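Local coordinates for protein acetyl-CoA acetyltransferase (Mycobacterium smegmatis, PDB 4EGV) that probably acts as an acyltransferase, being a monomeric thiolase-like protein with an extra C-terminal domain, at residues A[21-26]-A[291-296]; A[52-57]-A[274-279]; A[66-71]-A[136-141]; A[93-98]-A[106-111]. All coordinates share one frame; numbering follows the deposited sequence.

All four contacts belong to one mixed sheet of the thiolase fold and follow its strand order. Interaction 1 joins strand 20-29 to strand 294-303, interaction 2 sets helix 42-56 against the neighbouring strand 271-279, interaction 3 pairs strand 70-73 with 136-143, and interaction 4 packs helix 93-101 on the outermost strand 107-110. Centres of consecutive contacts lie about 7, 9 and 8 Å apart, and backbone bonds probably join each pair: V21 N to M278 O (2.7 Å), L275 N to I139 O (2.8 Å) and V71 O to V109 N (2.7 Å). Interactions 1 and 4 do not touch; their centres are about 21 Å apart.

Interaction 1. Residues A[21-26]-A[291-296]; sequences VIVGVG and EKWVYL
V21 meets Y295 through one methyl group: CG1 stands over a face of the phenol ring, 3.5 Å from its centroid and 16° off the ring normal, which meets the definition of a CH-pi contact. With CG1 anti to the carbonyl carbon (chi1 of V21 -79°), the other methyl, CG2, is turned to a face of the W293 indole near its rim. V21 thus places one branch against each aromatic ring, and its CG1 also lies 4.0 Å from W293 CB. Farther along, V23 CG1 reaches W293 CD1 at 4.1 Å, the two side chains lying alongside each other.

Positioning comes from the backbone. I22 and V294 form an antiparallel hydrogen-bonded pair: I22 N donates to V294 O at 2.8 Å, in the carbonyl plane, and V294 N returns a bond to I22 O at 3.1 Å. K292 sends its amine to D56 O, while W293 NE1 bonds to V288 O. Next to strand 271-279, V23 and G24 both face L276, forming a classic beta bulge. Helix 280-286 packs on V21 and W293, and helix 383-397 on I22.

Chemically, two reciprocal backbone hydrogen bonds between I22 and V294 fix the strand pairing, while V21 and Y295 pack on one face of the sheet with W293 beside them; the indole's polar nitrogen is satisfied within the buried layer.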
loop_
_atom_site.group_PDB
_atom_site.type_symbol
_atom_site.label_atom_id
_atom_site.label_comp_id
_atom_site.label_asym_id
_atom_site.label_seq_id
_atom_site.Cartn_x
_atom_site.Cartn_y
_atom_site.Cartn_z
ATOM N N VAL A 21 -3.704 -20.867 -9.991
ATOM C CA VAL A 21 -2.985 -21.063 -8.756
ATOM C C VAL A 21 -1.621 -20.362 -8.791
ATOM O O VAL A 21 -0.934 -20.342 -9.829
ATOM C CB VAL A 21 -2.854 -22.579 -8.402
ATOM C CG1 VAL A 21 -4.131 -23.080 -7.813
ATOM C CG2 VAL A 21 -2.452 -23.414 -9.608
ATOM N N ILE A 22 -1.240 -19.774 -7.663
ATOM C CA ILE A 22 0.160 -19.385 -7.477
ATOM C C ILE A 22 1.035 -20.603 -7.146
ATOM O O ILE A 22 0.751 -21.307 -6.154
ATOM C CB ILE A 22 0.336 -18.266 -6.458
ATOM C CG1 ILE A 22 -0.348 -17.022 -6.980
ATOM C CG2 ILE A 22 1.818 -17.998 -6.197
ATOM C CD1 ILE A 22 -0.208 -15.841 -6.079
ATOM N N VAL A 23 2.034 -20.863 -8.013
ATOM C CA VAL A 23 2.887 -22.052 -7.877
ATOM C C VAL A 23 4.310 -21.823 -7.394
ATOM O O VAL A 23 4.884 -22.714 -6.771
ATOM C CB VAL A 23 2.878 -22.992 -9.077
ATOM C CG1 VAL A 23 1.480 -23.429 -9.336
ATOM C CG2 VAL A 23 3.513 -22.352 -10.283
ATOM N N GLY A 24 4.851 -20.628 -7.647
ATOM C CA GLY A 24 6.200 -20.314 -7.253
ATOM C C GLY A 24 6.318 -18.882 -6.822
ATOM O O GLY A 24 5.784 -17.993 -7.472
ATOM N N VAL A 25 7.017 -18.655 -5.718
ATOM C CA VAL A 25 7.244 -17.293 -5.230
ATOM C C VAL A 25 8.751 -17.072 -5.029
ATOM O O VAL A 25 9.507 -17.998 -4.707
ATOM C CB VAL A 25 6.391 -16.959 -3.936
ATOM C CG1 VAL A 25 4.929 -17.002 -4.237
ATOM C CG2 VAL A 25 6.695 -17.853 -2.783
ATOM N N GLY A 26 9.214 -15.856 -5.231
ATOM C CA GLY A 26 10.629 -15.643 -5.079
ATOM C C GLY A 26 10.955 -14.344 -4.464
ATOM O O GLY A 26 10.404 -13.358 -4.831
ATOM N N GLU A 291 1.125 -29.851 -3.243
ATOM C CA GLU A 291 1.359 -29.111 -1.991
ATOM C C GLU A 291 1.901 -27.650 -2.185
ATOM O O GLU A 291 1.884 -26.842 -1.249
ATOM C CB GLU A 291 2.129 -29.939 -0.925
ATOM C CG GLU A 291 3.624 -30.132 -1.134
ATOM C CD GLU A 291 3.946 -31.407 -1.897
ATOM O OE1 GLU A 291 3.042 -31.908 -2.609
ATOM O OE2 GLU A 291 5.102 -31.908 -1.798
ATOM N N LYS A 292 2.302 -27.319 -3.418
ATOM C CA LYS A 292 2.743 -25.967 -3.800
ATOM C C LYS A 292 1.642 -25.008 -4.264
ATOM O O LYS A 292 1.856 -23.814 -4.291
ATOM C CB LYS A 292 3.789 -26.041 -4.921
ATOM C CG LYS A 292 5.085 -26.725 -4.574
ATOM C CD LYS A 292 6.003 -25.877 -3.767
ATOM C CE LYS A 292 7.192 -26.717 -3.305
ATOM N NZ LYS A 292 8.304 -25.885 -2.796
ATOM N N TRP A 293 0.492 -25.534 -4.654
ATOM C CA TRP A 293 -0.589 -24.711 -5.161
ATOM C C TRP A 293 -1.309 -23.895 -4.078
ATOM O O TRP A 293 -1.758 -24.423 -3.056
ATOM C CB TRP A 293 -1.632 -25.562 -5.858
ATOM C CG TRP A 293 -1.149 -26.449 -6.879
ATOM C CD1 TRP A 293 0.129 -26.654 -7.242
ATOM C CD2 TRP A 293 -1.948 -27.310 -7.691
ATOM N NE1 TRP A 293 0.195 -27.591 -8.237
ATOM C CE2 TRP A 293 -1.069 -28.014 -8.532
ATOM C CE3 TRP A 293 -3.328 -27.545 -7.802
ATOM C CZ2 TRP A 293 -1.512 -28.949 -9.461
ATOM C CZ3 TRP A 293 -3.767 -28.458 -8.721
ATOM C CH2 TRP A 293 -2.861 -29.145 -9.552
ATOM N N VAL A 294 -1.436 -22.606 -4.355
ATOM C CA VAL A 294 -2.217 -21.673 -3.562
ATOM C C VAL A 294 -3.246 -20.952 -4.459
ATOM O O VAL A 294 -2.939 -20.465 -5.533
ATOM C CB VAL A 294 -1.281 -20.694 -2.849
ATOM C CG1 VAL A 294 -2.020 -19.793 -1.975
ATOM C CG2 VAL A 294 -0.280 -21.463 -2.046
ATOM N N TYR A 295 -4.484 -20.898 -3.999
ATOM C CA TYR A 295 -5.580 -20.218 -4.709
ATOM C C TYR A 295 -5.763 -18.768 -4.278
ATOM O O TYR A 295 -5.610 -18.410 -3.142
ATOM C CB TYR A 295 -6.896 -20.996 -4.527
ATOM C CG TYR A 295 -6.782 -22.416 -4.972
ATOM C CD1 TYR A 295 -7.292 -22.794 -6.190
ATOM C CD2 TYR A 295 -6.117 -23.366 -4.199
ATOM C CE1 TYR A 295 -7.182 -24.084 -6.648
ATOM C CE2 TYR A 295 -5.982 -24.643 -4.643
ATOM C CZ TYR A 295 -6.532 -25.013 -5.886
ATOM O OH TYR A 295 -6.427 -26.307 -6.377
ATOM N N LEU A 296 -6.064 -17.923 -5.232
ATOM C CA LEU A 296 -6.464 -16.587 -4.919
ATOM C C LEU A 296 -7.991 -16.615 -4.715
ATOM O O LEU A 296 -8.769 -16.479 -5.636
ATOM C CB LEU A 296 -6.000 -15.636 -6.022
ATOM C CG LEU A 296 -6.403 -14.168 -5.912
ATOM C CD1 LEU A 296 -6.083 -13.563 -4.574
ATOM C CD2 LEU A 296 -5.748 -13.398 -7.032
#

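Interaction 2. Residues A[52-57]-A[274-279]; sequences AALHDC and ALLMMS
A53 comes nearest to A274 in the backbone, CA to CA 6.0 Å, where helix 52-56 runs over strand 274-279 with axes 7.8 Å apart at their closest and N-to-C directions 43° from parallel. The small side chains of two alanines are consistent with this close approach: A53 CB points at the strand and lies 4.0 Å from A274 CB, so methyl meets methyl.

L276 is the larger element on the strand side. Its CG is anti to the backbone N (chi1 -175°), which carries the isobutyl group out from the sheet, and CD2 does most of the touching. That one methyl sits 3.6 Å from A53 O and 3.9 Å from L54 CD1, fitting beside the C-terminal part of segment 52-57. L54 starts out directed away from the strand, but its branch turns back, and the two leucine side chains cross at about a right angle. C57 SG meets the same L276 methyl, CD2, at 4.1 Å. The contact is apolar, and all five touching residues are buried.

The surroundings complete a small hydrophobic layer: V64 of helix 61-67 touches both C57 and L276, V23 of the adjacent strand packs on the same two residues, and V136 reaches L276 from the strand on the other flank. D56, outside this layer, forms a salt bridge with R396 and accepts a bond from V25 N. Helix 42-56 thus packs obliquely on an inner strand of the mixed sheet, consistent with the layered alpha/beta architecture of the thiolase fold.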
loop_
_atom_site.group_PDB
_atom_site.type_symbol
_atom_site.label_atom_id
_atom_site.label_comp_id
_atom_site.label_asym_id
_atom_site.label_seq_id
_atom_site.Cartn_x
_atom_site.Cartn_y
_atom_site.Cartn_z
ATOM N N ALA A 52 14.205 -17.889 -8.514
ATOM C CA ALA A 52 13.720 -18.511 -7.283
ATOM C C ALA A 52 12.247 -18.884 -7.353
ATOM O O ALA A 52 11.856 -19.877 -6.743
ATOM C CB ALA A 52 13.986 -17.618 -6.070
ATOM N N ALA A 53 11.438 -18.100 -8.071
ATOM C CA ALA A 53 10.040 -18.429 -8.271
ATOM C C ALA A 53 9.889 -19.711 -9.125
ATOM O O ALA A 53 9.031 -20.580 -8.857
ATOM C CB ALA A 53 9.298 -17.256 -8.862
ATOM N N LEU A 54 10.757 -19.828 -10.133
ATOM C CA LEU A 54 10.815 -20.981 -10.997
ATOM C C LEU A 54 11.348 -22.195 -10.279
ATOM O O LEU A 54 11.011 -23.318 -10.609
ATOM C CB LEU A 54 11.735 -20.684 -12.161
ATOM C CG LEU A 54 11.160 -20.365 -13.545
ATOM C CD1 LEU A 54 9.996 -19.412 -13.489
ATOM C CD2 LEU A 54 12.277 -19.833 -14.394
ATOM N N HIS A 55 12.210 -21.982 -9.303
ATOM C CA HIS A 55 12.683 -23.099 -8.524
ATOM C C HIS A 55 11.763 -23.557 -7.413
ATOM O O HIS A 55 11.720 -24.754 -7.087
ATOM C CB HIS A 55 14.032 -22.836 -7.909
ATOM C CG HIS A 55 14.802 -24.100 -7.714
ATOM N ND1 HIS A 55 14.989 -24.697 -6.480
ATOM C CD2 HIS A 55 15.350 -24.938 -8.628
ATOM C CE1 HIS A 55 15.676 -25.815 -6.642
ATOM N NE2 HIS A 55 15.902 -25.987 -7.934
ATOM N N ASP A 56 11.065 -22.588 -6.836
ATOM C CA ASP A 56 10.135 -22.800 -5.778
ATOM C C ASP A 56 9.029 -23.757 -6.193
ATOM O O ASP A 56 8.571 -24.532 -5.367
ATOM C CB ASP A 56 9.551 -21.468 -5.361
ATOM C CG ASP A 56 8.755 -21.553 -4.085
ATOM O OD1 ASP A 56 9.367 -21.883 -3.037
ATOM O OD2 ASP A 56 7.531 -21.257 -4.148
ATOM N N CYS A 57 8.651 -23.751 -7.448
ATOM C CA CYS A 57 7.551 -24.578 -7.918
ATOM C C CYS A 57 7.760 -26.061 -8.016
ATOM O O CYS A 57 6.830 -26.761 -8.261
ATOM C CB CYS A 57 6.981 -24.047 -9.231
ATOM S SG CYS A 57 7.753 -24.499 -10.703
ATOM N N ALA A 274 9.145 -12.048 -7.202
ATOM C CA ALA A 274 8.451 -12.593 -8.358
ATOM C C ALA A 274 7.356 -13.562 -7.955
ATOM O O ALA A 274 7.476 -14.255 -6.958
ATOM C CB ALA A 274 9.424 -13.249 -9.275
ATOM N N LEU A 275 6.274 -13.592 -8.726
ATOM C CA LEU A 275 5.224 -14.592 -8.548
ATOM C C LEU A 275 4.949 -15.403 -9.809
ATOM O O LEU A 275 4.749 -14.875 -10.866
ATOM C CB LEU A 275 3.904 -13.947 -8.060
ATOM C CG LEU A 275 3.958 -12.909 -6.926
ATOM C CD1 LEU A 275 2.701 -12.063 -6.866
ATOM C CD2 LEU A 275 4.257 -13.562 -5.590
ATOM N N LEU A 276 4.918 -16.703 -9.672
ATOM C CA LEU A 276 4.596 -17.559 -10.769
ATOM C C LEU A 276 3.209 -18.148 -10.605
ATOM O O LEU A 276 2.913 -18.767 -9.626
ATOM C CB LEU A 276 5.654 -18.643 -10.867
ATOM C CG LEU A 276 5.676 -19.664 -12.012
ATOM C CD1 LEU A 276 5.748 -19.054 -13.458
ATOM C CD2 LEU A 276 6.800 -20.634 -11.703
HETATM N N MSE A 277 2.369 -17.950 -11.605
HETATM C CA MSE A 277 0.963 -18.272 -11.547
HETATM C C MSE A 277 0.554 -19.019 -12.790
HETATM O O MSE A 277 1.088 -18.788 -13.866
HETATM C CB MSE A 277 0.201 -16.983 -11.492
HETATM C CG MSE A 277 -1.248 -17.107 -11.048
HETATM SE SE MSE A 277 -2.154 -15.325 -10.999
HETATM C CE MSE A 277 -0.620 -14.261 -10.446
HETATM N N MSE A 278 -0.419 -19.901 -12.645
HETATM C CA MSE A 278 -0.770 -20.863 -13.688
HETATM C C MSE A 278 -2.209 -21.331 -13.543
HETATM O O MSE A 278 -2.795 -21.223 -12.485
HETATM C CB MSE A 278 0.088 -22.118 -13.527
HETATM C CG MSE A 278 1.287 -22.265 -14.369
HETATM SE SE MSE A 278 2.337 -23.847 -13.791
HETATM C CE MSE A 278 1.174 -24.350 -12.359
ATOM N N SER A 279 -2.742 -21.913 -14.610
ATOM C CA SER A 279 -3.938 -22.714 -14.543
ATOM C C SER A 279 -3.564 -24.023 -13.908
ATOM O O SER A 279 -2.482 -24.519 -14.089
ATOM C CB SER A 279 -4.536 -22.923 -15.930
ATOM O OG SER A 279 -3.647 -23.567 -16.797
#

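Interaction 3. Residues A[66-71]-A[136-141]; sequences RAIDTV and VVLIFG
V136 O is the acceptor gripped twice, by D69 N at 3.0 Å and, more weakly, by T70 N at 3.4 Å. The first bond has an N-H...O angle of 152°. D69 also answers from its side chain: V136 N donates to OD2 at 3.0 Å, nearly straight at 169°, meeting the oxygen from above the carboxylate plane. The carboxylate reaches back to the strand because CG lies between the backbone N and the carbonyl carbon (chi1 56°). D135 N adds a weak bond to the same OD2.

Farther on, ordinary parallel pairing takes over. L138 N donates to T70 O at 3.0 Å, and T70 with V137 and V71 with L138 are parallel pairs. The T70 hydroxyl bonds to N134, ahead of strand 136-143.

Apolar side chains pack beside the polar bonds. I68 crosses V136 at about a right angle, CG1 to CG1 at 3.9 Å, and its CD1 goes on to L138 CB at 4.2 Å. V71 CB approaches CE2 of the F140 ring obliquely at 3.7 Å. P94 of helix 93-101 packs on both V71 and F140, whereas F125 of helix 117-130 lies against T70 and V137 on the other face.

The backbone N and O of V136, the first residue of the strand, are therefore both bonded by D69, one through its carboxylate and the other through its amide; the V136 N-H, with a weak contribution from D135 N, may offset part of the carboxylate's charge.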
loop_
_atom_site.group_PDB
_atom_site.type_symbol
_atom_site.label_atom_id
_atom_site.label_comp_id
_atom_site.label_asym_id
_atom_site.label_seq_id
_atom_site.Cartn_x
_atom_site.Cartn_y
_atom_site.Cartn_z
ATOM N N ARG A 66 10.069 -21.971 -20.591
ATOM C CA ARG A 66 9.612 -22.073 -21.985
ATOM C C ARG A 66 8.086 -22.000 -22.114
ATOM O O ARG A 66 7.581 -21.654 -23.170
ATOM C CB ARG A 66 10.183 -23.316 -22.694
ATOM C CG ARG A 66 11.635 -23.140 -23.166
ATOM C CD ARG A 66 12.205 -24.360 -23.963
ATOM N NE ARG A 66 12.008 -25.673 -23.310
ATOM C CZ ARG A 66 12.872 -26.293 -22.496
ATOM N NH1 ARG A 66 14.042 -25.762 -22.196
ATOM N NH2 ARG A 66 12.554 -27.462 -21.976
ATOM N N ALA A 67 7.369 -22.287 -21.026
ATOM C CA ALA A 67 5.924 -22.321 -21.053
ATOM C C ALA A 67 5.269 -20.977 -20.709
ATOM O O ALA A 67 4.065 -20.801 -20.915
ATOM C CB ALA A 67 5.394 -23.442 -20.126
ATOM N N ILE A 68 6.052 -20.050 -20.165
ATOM C CA ILE A 68 5.552 -18.712 -19.830
ATOM C C ILE A 68 5.085 -17.914 -21.075
ATOM O O ILE A 68 5.865 -17.651 -21.986
ATOM C CB ILE A 68 6.588 -17.860 -19.011
ATOM C CG1 ILE A 68 6.871 -18.492 -17.663
ATOM C CG2 ILE A 68 6.088 -16.439 -18.799
ATOM C CD1 ILE A 68 8.130 -17.995 -16.997
ATOM N N ASP A 69 3.817 -17.523 -21.072
ATOM C CA ASP A 69 3.250 -16.780 -22.157
ATOM C C ASP A 69 3.125 -15.260 -21.894
ATOM O O ASP A 69 3.043 -14.463 -22.846
ATOM C CB ASP A 69 1.936 -17.424 -22.670
ATOM C CG ASP A 69 0.833 -17.608 -21.561
ATOM O OD1 ASP A 69 0.282 -16.625 -20.992
ATOM O OD2 ASP A 69 0.473 -18.776 -21.287
ATOM N N THR A 70 3.125 -14.855 -20.618
ATOM C CA THR A 70 3.103 -13.438 -20.274
ATOM C C THR A 70 4.014 -13.129 -19.120
ATOM O O THR A 70 4.029 -13.860 -18.146
ATOM C CB THR A 70 1.709 -12.959 -19.896
ATOM O OG1 THR A 70 0.797 -13.442 -20.868
ATOM C CG2 THR A 70 1.660 -11.437 -19.876
ATOM N N VAL A 71 4.770 -12.043 -19.271
ATOM C CA VAL A 71 5.496 -11.429 -18.181
ATOM C C VAL A 71 4.969 -10.031 -17.907
ATOM O O VAL A 71 4.606 -9.277 -18.806
ATOM C CB VAL A 71 7.024 -11.396 -18.362
ATOM C CG1 VAL A 71 7.543 -12.779 -18.474
ATOM C CG2 VAL A 71 7.429 -10.597 -19.552
ATOM N N VAL A 136 0.251 -19.437 -18.389
ATOM C CA VAL A 136 1.363 -19.260 -17.453
ATOM C C VAL A 136 1.892 -17.825 -17.446
ATOM O O VAL A 136 2.331 -17.296 -18.462
ATOM C CB VAL A 136 2.524 -20.231 -17.713
ATOM C CG1 VAL A 136 3.563 -20.151 -16.601
ATOM C CG2 VAL A 136 2.014 -21.628 -17.875
ATOM N N VAL A 137 1.848 -17.210 -16.278
ATOM C CA VAL A 137 2.205 -15.831 -16.150
ATOM C C VAL A 137 3.274 -15.668 -15.084
ATOM O O VAL A 137 3.236 -16.304 -14.063
ATOM C CB VAL A 137 0.951 -14.988 -15.782
ATOM C CG1 VAL A 137 1.298 -13.489 -15.535
ATOM C CG2 VAL A 137 -0.130 -15.138 -16.843
ATOM N N LEU A 138 4.234 -14.803 -15.349
ATOM C CA LEU A 138 5.242 -14.400 -14.369
ATOM C C LEU A 138 5.147 -12.910 -14.057
ATOM O O LEU A 138 5.183 -12.082 -14.930
ATOM C CB LEU A 138 6.674 -14.754 -14.834
ATOM C CG LEU A 138 7.799 -14.495 -13.818
ATOM C CD1 LEU A 138 7.582 -15.346 -12.551
ATOM C CD2 LEU A 138 9.168 -14.748 -14.382
ATOM N N ILE A 139 5.020 -12.595 -12.779
ATOM C CA ILE A 139 4.987 -11.243 -12.287
ATOM C C ILE A 139 6.269 -10.945 -11.490
ATOM O O ILE A 139 6.791 -11.817 -10.810
ATOM C CB ILE A 139 3.729 -11.101 -11.439
ATOM C CG1 ILE A 139 2.500 -11.097 -12.339
ATOM C CG2 ILE A 139 3.714 -9.834 -10.587
ATOM C CD1 ILE A 139 1.214 -11.420 -11.581
ATOM N N PHE A 140 6.814 -9.747 -11.599
ATOM C CA PHE A 140 8.035 -9.454 -10.875
ATOM C C PHE A 140 8.195 -7.956 -10.690
ATOM O O PHE A 140 7.509 -7.165 -11.332
ATOM C CB PHE A 140 9.282 -10.072 -11.545
ATOM C CG PHE A 140 9.346 -9.843 -13.024
ATOM C CD1 PHE A 140 9.665 -8.596 -13.540
ATOM C CD2 PHE A 140 9.028 -10.869 -13.903
ATOM C CE1 PHE A 140 9.695 -8.367 -14.908
ATOM C CE2 PHE A 140 9.042 -10.642 -15.316
ATOM C CZ PHE A 140 9.386 -9.381 -15.796
ATOM N N GLY A 141 9.076 -7.563 -9.776
ATOM C CA GLY A 141 9.367 -6.162 -9.562
ATOM C C GLY A 141 10.648 -6.065 -8.787
ATOM O O GLY A 141 11.085 -7.058 -8.288
#

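Interaction 4. Residues A[93-98]-A[106-111]; sequences YPRSVA and AHAVLE
R95 reaches across to strand 107-110 with a chain that stays extended from CG to NE (chi2 -177°, chi3 -161°). From CB, which does not itself touch the strand, the chain runs to CG, 4.1 Å from A108 CB. NE comes next, 3.8 Å from that same methyl, and CZ follows at 4.0 Å, and A108 CB lies over one face of the guanidinium. At the tip, NH2 donates a weak, bent bond to A106 O (3.2 Å, N-H...O angle 128°), the oxygen sitting near the plane at the group's edge. The stronger partner of this arginine is P105 O, held by NH1, so the guanidinium binds two successive carbonyls of the turn that leads into the strand.

The first turn of the helix supplies the rest. P94 points at the strand; its CG lies 3.6 Å from V109 O and its CB 4.3 Å from A108 CB. Y93 and L110 cross at about a right angle, with L110 CD1 at the ring edge, close to the ring plane, 3.8 Å from CD2.

Behind the helix, V43, A46 and T47 of helix 42-56 touch Y93, S96 and V97, while V71 of the adjoining strand touches both P94 and A108. Strand 70-73, helix 93-101 and the adjacent parallel strand 107-110 make a beta-alpha-beta crossover at the edge of the mixed sheet, although residues 77-90 within it are not modelled.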
loop_
_atom_site.group_PDB
_atom_site.type_symbol
_atom_site.label_atom_id
_atom_site.label_comp_id
_atom_site.label_asym_id
_atom_site.label_seq_id
_atom_site.Cartn_x
_atom_site.Cartn_y
_atom_site.Cartn_z
ATOM N N TYR A 93 12.256 -3.661 -19.790
ATOM C CA TYR A 93 12.659 -4.295 -18.573
ATOM C C TYR A 93 12.021 -5.652 -18.313
ATOM O O TYR A 93 12.707 -6.542 -17.898
ATOM C CB TYR A 93 12.551 -3.293 -17.431
ATOM C CG TYR A 93 11.965 -3.777 -16.151
ATOM C CD1 TYR A 93 12.709 -4.519 -15.268
ATOM C CD2 TYR A 93 10.683 -3.477 -15.803
ATOM C CE1 TYR A 93 12.191 -4.955 -14.130
ATOM C CE2 TYR A 93 10.167 -3.928 -14.645
ATOM C CZ TYR A 93 10.925 -4.646 -13.824
ATOM O OH TYR A 93 10.395 -5.053 -12.666
ATOM N N PRO A 94 10.736 -5.829 -18.621
ATOM C CA PRO A 94 10.136 -7.143 -18.549
ATOM C C PRO A 94 10.697 -8.206 -19.489
ATOM O O PRO A 94 10.921 -9.300 -19.030
ATOM C CB PRO A 94 8.673 -6.860 -18.842
ATOM C CG PRO A 94 8.508 -5.529 -18.457
ATOM C CD PRO A 94 9.699 -4.830 -18.902
ATOM N N ARG A 95 10.917 -7.903 -20.772
ATOM C CA ARG A 95 11.654 -8.824 -21.695
ATOM C C ARG A 95 13.125 -9.132 -21.369
ATOM O O ARG A 95 13.580 -10.219 -21.659
ATOM C CB ARG A 95 11.541 -8.405 -23.167
ATOM C CG ARG A 95 10.306 -8.921 -23.771
ATOM C CD ARG A 95 10.143 -8.636 -25.215
ATOM N NE ARG A 95 8.726 -8.802 -25.471
ATOM C CZ ARG A 95 8.100 -9.986 -25.550
ATOM N NH1 ARG A 95 8.768 -11.149 -25.409
ATOM N NH2 ARG A 95 6.780 -9.984 -25.735
ATOM N N SER A 96 13.860 -8.190 -20.786
ATOM C CA SER A 96 15.216 -8.476 -20.390
ATOM C C SER A 96 15.226 -9.543 -19.294
ATOM O O SER A 96 16.153 -10.342 -19.233
ATOM C CB SER A 96 15.957 -7.235 -19.858
ATOM O OG SER A 96 15.793 -6.054 -20.595
ATOM N N VAL A 97 14.214 -9.507 -18.416
ATOM C CA VAL A 97 14.079 -10.400 -17.285
ATOM C C VAL A 97 13.739 -11.742 -17.839
ATOM O O VAL A 97 14.281 -12.751 -17.402
ATOM C CB VAL A 97 13.021 -9.895 -16.202
ATOM C CG1 VAL A 97 12.640 -11.008 -15.208
ATOM C CG2 VAL A 97 13.559 -8.688 -15.427
ATOM N N ALA A 98 12.891 -11.739 -18.851
ATOM C CA ALA A 98 12.489 -12.960 -19.536
ATOM C C ALA A 98 13.671 -13.684 -20.198
ATOM O O ALA A 98 13.759 -14.892 -20.113
ATOM C CB ALA A 98 11.442 -12.644 -20.548
ATOM N N ALA A 106 4.812 -14.431 -25.389
ATOM C CA ALA A 106 4.107 -13.638 -26.374
ATOM C C ALA A 106 3.800 -12.200 -25.831
ATOM O O ALA A 106 3.971 -11.236 -26.545
ATOM C CB ALA A 106 2.833 -14.390 -26.888
ATOM N N HIS A 107 3.361 -12.049 -24.576
ATOM C CA HIS A 107 3.067 -10.689 -24.065
ATOM C C HIS A 107 4.008 -10.258 -22.963
ATOM O O HIS A 107 4.329 -11.022 -22.081
ATOM C CB HIS A 107 1.602 -10.498 -23.611
ATOM C CG HIS A 107 0.597 -10.777 -24.681
ATOM N ND1 HIS A 107 0.330 -9.880 -25.701
ATOM C CD2 HIS A 107 -0.185 -11.862 -24.915
ATOM C CE1 HIS A 107 -0.589 -10.391 -26.504
ATOM N NE2 HIS A 107 -0.914 -11.595 -26.053
ATOM N N ALA A 108 4.466 -9.024 -23.048
ATOM C CA ALA A 108 5.177 -8.407 -21.957
ATOM C C ALA A 108 4.376 -7.172 -21.486
ATOM O O ALA A 108 3.846 -6.417 -22.290
ATOM C CB ALA A 108 6.588 -8.048 -22.374
ATOM N N VAL A 109 4.254 -6.988 -20.172
ATOM C CA VAL A 109 3.499 -5.850 -19.642
ATOM C C VAL A 109 4.314 -5.028 -18.671
ATOM O O VAL A 109 4.979 -5.584 -17.841
ATOM C CB VAL A 109 2.126 -6.303 -18.973
ATOM C CG1 VAL A 109 1.426 -5.182 -18.334
ATOM C CG2 VAL A 109 1.215 -6.921 -19.975
ATOM N N LEU A 110 4.267 -3.700 -18.803
ATOM C CA LEU A 110 4.833 -2.752 -17.819
ATOM C C LEU A 110 3.669 -2.018 -17.178
ATOM O O LEU A 110 2.959 -1.268 -17.827
ATOM C CB LEU A 110 5.839 -1.770 -18.450
ATOM C CG LEU A 110 6.633 -0.863 -17.481
ATOM C CD1 LEU A 110 7.404 -1.660 -16.373
ATOM C CD2 LEU A 110 7.580 0.092 -18.228
ATOM N N GLU A 111 3.473 -2.263 -15.890
ATOM C CA GLU A 111 2.247 -1.860 -15.209
ATOM C C GLU A 111 2.320 -0.382 -14.795
ATOM O O GLU A 111 3.396 0.224 -14.842
ATOM C CB GLU A 111 1.974 -2.836 -14.035
ATOM C CG GLU A 111 0.818 -2.496 -12.993
ATOM C CD GLU A 111 -0.654 -2.451 -13.549
ATOM O OE1 GLU A 111 -0.894 -2.054 -14.707
ATOM O OE2 GLU A 111 -1.584 -2.809 -12.776
#